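Long-range contact in ATP-dependent kinase YFH7 (Saccharomyces cerevisiae, PDB 2GA8), which is an ATP-dependent kinase with a P-loop nucleotide-binding fold that could take part in assembling the endoplasmic reticulum membrane: residues L7-R18 and D286-K294. Numbering follows the deposited sequence.
Sequences LADDVLQLLDNR and DTGALLVYK
Arg18, at the C-terminal end of helix 7-17, meets the turn at Thr287 and Gly288 that leads into strand 290-294, in the central parallel sheet of this P-loop kinase fold. The helix runs nearly antiparallel to the strand, at 157°, and packs against one face of the sheet. Thr287 shapes the turn: its OG1 accepts the amide of Ala289 at 3.1 Å, an ST turn, and is also hydrogen-bonded to Leu284 O. Gly288 turns the backbone through a positive phi, easiest without a side chain, and a CB there would run into the guanidinium of Arg18. The Gly288 carbonyl lies over one face of that group, offset toward its rim, O to Arg18 NE 3.0 Å, at an angle poor for a hydrogen bond; NE bonds to Asn22 OD1. Bends in the Arg18 side chain at chi2 (-68°) and chi3 (-62°) bring the guanidinium alongside the turn. Shortening Arg18 to an alanine would probably open a gap above the Gly288 carbonyl and leave Asn22 OD1 without this donor. Ala289, small and buried, lets Arg18 CG settle beside its methyl. Leu291 reaches outward to Leu14, tip to tip, CG 3.6 Å from Leu14 CD2, while its CD1 wedges against the helix backbone, 3.7 Å from Val11 CA; branched aliphatic residues suit this apolar seam. Tyr293 combines an apolar ring with a polar end. Leu7 CD2 sits over one ring face in a CH-pi contact, 3.7 Å from the centroid, and at the ring's edge one water links Tyr293 OH to Asp10 OD2, donating to that carboxylate oxygen at 2.6 Å.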
loop_
_atom_site.group_PDB
_atom_site.type_symbol
_atom_site.label_atom_id
_atom_site.label_comp_id
_atom_site.label_asym_id
_atom_site.label_seq_id
_atom_site.Cartn_x
_atom_site.Cartn_y
_atom_site.Cartn_z
ATOM N N LEU A 7 16.899 -3.877 8.281
ATOM C CA LEU A 7 16.000 -3.111 7.426
ATOM C C LEU A 7 15.560 -1.876 8.196
ATOM O O LEU A 7 15.571 -0.768 7.666
ATOM C CB LEU A 7 14.769 -3.935 7.047
ATOM C CG LEU A 7 14.951 -5.087 6.060
ATOM C CD1 LEU A 7 13.591 -5.693 5.751
ATOM C CD2 LEU A 7 15.601 -4.579 4.784
ATOM N N ALA A 8 15.176 -2.076 9.452
ATOM C CA ALA A 8 14.739 -0.969 10.293
ATOM C C ALA A 8 15.849 0.067 10.388
ATOM O O ALA A 8 15.586 1.264 10.350
ATOM C CB ALA A 8 14.365 -1.471 11.683
ATOM N N ASP A 9 17.093 -0.390 10.520
ATOM C CA ASP A 9 18.209 0.542 10.596
ATOM C C ASP A 9 18.348 1.338 9.308
ATOM O O ASP A 9 18.570 2.546 9.342
ATOM C CB ASP A 9 19.523 -0.189 10.891
ATOM C CG ASP A 9 19.582 -0.736 12.303
ATOM O OD1 ASP A 9 18.920 -0.163 13.195
ATOM O OD2 ASP A 9 20.305 -1.733 12.524
ATOM N N ASP A 10 18.210 0.666 8.168
ATOM C CA ASP A 10 18.334 1.358 6.899
ATOM C C ASP A 10 17.195 2.352 6.707
ATOM O O ASP A 10 17.402 3.430 6.162
ATOM C CB ASP A 10 18.384 0.359 5.737
ATOM C CG ASP A 10 19.646 -0.496 5.761
ATOM O OD1 ASP A 10 20.720 0.037 6.119
ATOM O OD2 ASP A 10 19.568 -1.690 5.417
ATOM N N VAL A 11 15.999 1.996 7.167
ATOM C CA VAL A 11 14.852 2.899 7.049
ATOM C C VAL A 11 15.104 4.149 7.897
ATOM O O VAL A 11 14.894 5.273 7.442
ATOM C CB VAL A 11 13.552 2.219 7.523
ATOM C CG1 VAL A 11 12.417 3.236 7.582
ATOM C CG2 VAL A 11 13.190 1.092 6.576
ATOM N N LEU A 12 15.573 3.955 9.127
ATOM C CA LEU A 12 15.847 5.087 10.003
ATOM C C LEU A 12 16.983 5.946 9.461
ATOM O O LEU A 12 17.008 7.158 9.668
ATOM C CB LEU A 12 16.187 4.605 11.418
ATOM C CG LEU A 12 15.047 3.896 12.153
ATOM C CD1 LEU A 12 15.498 3.502 13.552
ATOM C CD2 LEU A 12 13.842 4.817 12.230
ATOM N N GLN A 13 17.926 5.324 8.765
ATOM C CA GLN A 13 19.038 6.083 8.215
ATOM C C GLN A 13 18.554 7.021 7.118
ATOM O O GLN A 13 18.984 8.172 7.038
ATOM C CB GLN A 13 20.106 5.144 7.661
ATOM C CG GLN A 13 21.285 5.866 7.047
ATOM C CD GLN A 13 22.448 4.936 6.791
ATOM O OE1 GLN A 13 22.335 3.976 6.026
ATOM N NE2 GLN A 13 23.576 5.210 7.437
ATOM N N LEU A 14 17.657 6.527 6.274
ATOM C CA LEU A 14 17.129 7.350 5.191
ATOM C C LEU A 14 16.243 8.453 5.754
ATOM O O LEU A 14 16.327 9.601 5.324
ATOM C CB LEU A 14 16.337 6.504 4.194
ATOM C CG LEU A 14 15.776 7.293 2.998
ATOM C CD1 LEU A 14 16.898 8.070 2.320
ATOM C CD2 LEU A 14 15.125 6.348 2.013
ATOM N N LEU A 15 15.402 8.116 6.725
ATOM C CA LEU A 15 14.534 9.127 7.315
ATOM C C LEU A 15 15.392 10.238 7.901
ATOM O O LEU A 15 15.107 11.416 7.718
ATOM C CB LEU A 15 13.649 8.521 8.410
ATOM C CG LEU A 15 12.720 9.498 9.141
ATOM C CD1 LEU A 15 11.804 10.192 8.145
ATOM C CD2 LEU A 15 11.898 8.751 10.181
ATOM N N ASP A 16 16.457 9.859 8.598
ATOM C CA ASP A 16 17.334 10.858 9.199
ATOM C C ASP A 16 18.005 11.717 8.133
ATOM O O ASP A 16 18.125 12.928 8.285
ATOM C CB ASP A 16 18.404 10.188 10.055
ATOM C CG ASP A 16 19.220 11.194 10.836
ATOM O OD1 ASP A 16 18.655 11.818 11.757
ATOM O OD2 ASP A 16 20.414 11.372 10.521
ATOM N N ASN A 17 18.447 11.082 7.056
ATOM C CA ASN A 17 19.096 11.800 5.965
ATOM C C ASN A 17 18.154 12.758 5.240
ATOM O O ASN A 17 18.584 13.793 4.731
ATOM C CB ASN A 17 19.679 10.806 4.960
ATOM C CG ASN A 17 21.108 10.425 5.284
ATOM O OD1 ASN A 17 21.598 9.378 4.858
ATOM N ND2 ASN A 17 21.795 11.288 6.030
ATOM N N ARG A 18 16.870 12.422 5.216
ATOM C CA ARG A 18 15.871 13.235 4.523
ATOM C C ARG A 18 14.950 14.014 5.459
ATOM O O ARG A 18 13.954 14.586 5.023
ATOM C CB ARG A 18 15.025 12.325 3.625
ATOM C CG ARG A 18 15.837 11.479 2.660
ATOM C CD ARG A 18 16.513 12.341 1.608
ATOM N NE ARG A 18 15.526 13.056 0.804
ATOM C CZ ARG A 18 15.821 13.856 -0.215
ATOM N NH1 ARG A 18 17.086 14.056 -0.565
ATOM N NH2 ARG A 18 14.847 14.446 -0.896
ATOM N N ASP A 286 10.461 9.659 -6.898
ATOM C CA ASP A 286 10.671 11.085 -7.104
ATOM C C ASP A 286 10.626 11.925 -5.828
ATOM O O ASP A 286 10.959 13.106 -5.856
ATOM C CB ASP A 286 9.673 11.631 -8.131
ATOM C CG ASP A 286 10.061 11.281 -9.560
ATOM O OD1 ASP A 286 11.181 10.771 -9.771
ATOM O OD2 ASP A 286 9.251 11.524 -10.475
ATOM N N THR A 287 10.217 11.330 -4.712
ATOM C CA THR A 287 10.185 12.075 -3.454
ATOM C C THR A 287 11.609 12.192 -2.927
ATOM O O THR A 287 11.915 13.073 -2.125
ATOM C CB THR A 287 9.351 11.362 -2.361
ATOM O OG1 THR A 287 9.928 10.081 -2.073
ATOM C CG2 THR A 287 7.912 11.186 -2.808
ATOM N N GLY A 288 12.477 11.297 -3.388
ATOM C CA GLY A 288 13.853 11.300 -2.924
ATOM C C GLY A 288 13.959 10.616 -1.569
ATOM O O GLY A 288 14.997 10.672 -0.901
ATOM N N ALA A 289 12.877 9.964 -1.155
ATOM C CA ALA A 289 12.855 9.275 0.132
ATOM C C ALA A 289 12.180 7.916 -0.002
ATOM O O ALA A 289 11.148 7.663 0.614
ATOM C CB ALA A 289 12.123 10.128 1.168
ATOM N N LEU A 290 12.784 7.045 -0.806
ATOM C CA LEU A 290 12.252 5.710 -1.040
ATOM C C LEU A 290 13.299 4.605 -0.934
ATOM O O LEU A 290 14.408 4.736 -1.445
ATOM C CB LEU A 290 11.630 5.641 -2.439
ATOM C CG LEU A 290 11.167 4.254 -2.900
ATOM C CD1 LEU A 290 9.911 3.867 -2.133
ATOM C CD2 LEU A 290 10.893 4.263 -4.397
ATOM N N LEU A 291 12.932 3.520 -0.259
ATOM C CA LEU A 291 13.785 2.342 -0.154
ATOM C C LEU A 291 12.959 1.274 -0.862
ATOM O O LEU A 291 11.744 1.210 -0.673
ATOM C CB LEU A 291 14.033 1.951 1.305
ATOM C CG LEU A 291 15.142 2.775 1.972
ATOM C CD1 LEU A 291 15.338 2.314 3.406
ATOM C CD2 LEU A 291 16.435 2.622 1.175
ATOM N N VAL A 292 13.609 0.466 -1.692
ATOM C CA VAL A 292 12.929 -0.575 -2.455
ATOM C C VAL A 292 13.534 -1.957 -2.226
ATOM O O VAL A 292 14.738 -2.147 -2.388
ATOM C CB VAL A 292 12.987 -0.260 -3.965
ATOM C CG1 VAL A 292 12.221 -1.318 -4.757
ATOM C CG2 VAL A 292 12.410 1.132 -4.225
ATOM N N TYR A 293 12.685 -2.913 -1.853
ATOM C CA TYR A 293 13.112 -4.289 -1.602
ATOM C C TYR A 293 12.273 -5.262 -2.409
ATOM O O TYR A 293 11.055 -5.104 -2.539
ATOM C CB TYR A 293 12.968 -4.636 -0.122
ATOM C CG TYR A 293 13.810 -3.769 0.780
ATOM C CD1 TYR A 293 15.193 -3.939 0.852
ATOM C CD2 TYR A 293 13.230 -2.748 1.528
ATOM C CE1 TYR A 293 15.979 -3.109 1.648
ATOM C CE2 TYR A 293 14.004 -1.909 2.325
ATOM C CZ TYR A 293 15.375 -2.093 2.380
ATOM O OH TYR A 293 16.140 -1.254 3.161
ATOM N N LYS A 294 12.933 -6.271 -2.957
ATOM C CA LYS A 294 12.237 -7.280 -3.736
ATOM C C LYS A 294 12.712 -8.615 -3.184
ATOM O O LYS A 294 13.910 -8.872 -3.105
ATOM C CB LYS A 294 12.589 -7.130 -5.221
ATOM C CG LYS A 294 11.659 -7.868 -6.169
ATOM C CD LYS A 294 11.967 -9.341 -6.208
ATOM C CE LYS A 294 11.023 -10.068 -7.152
ATOM N NZ LYS A 294 11.352 -11.510 -7.211
HETATM O O HOH W 1 18.715 -1.683 2.917
#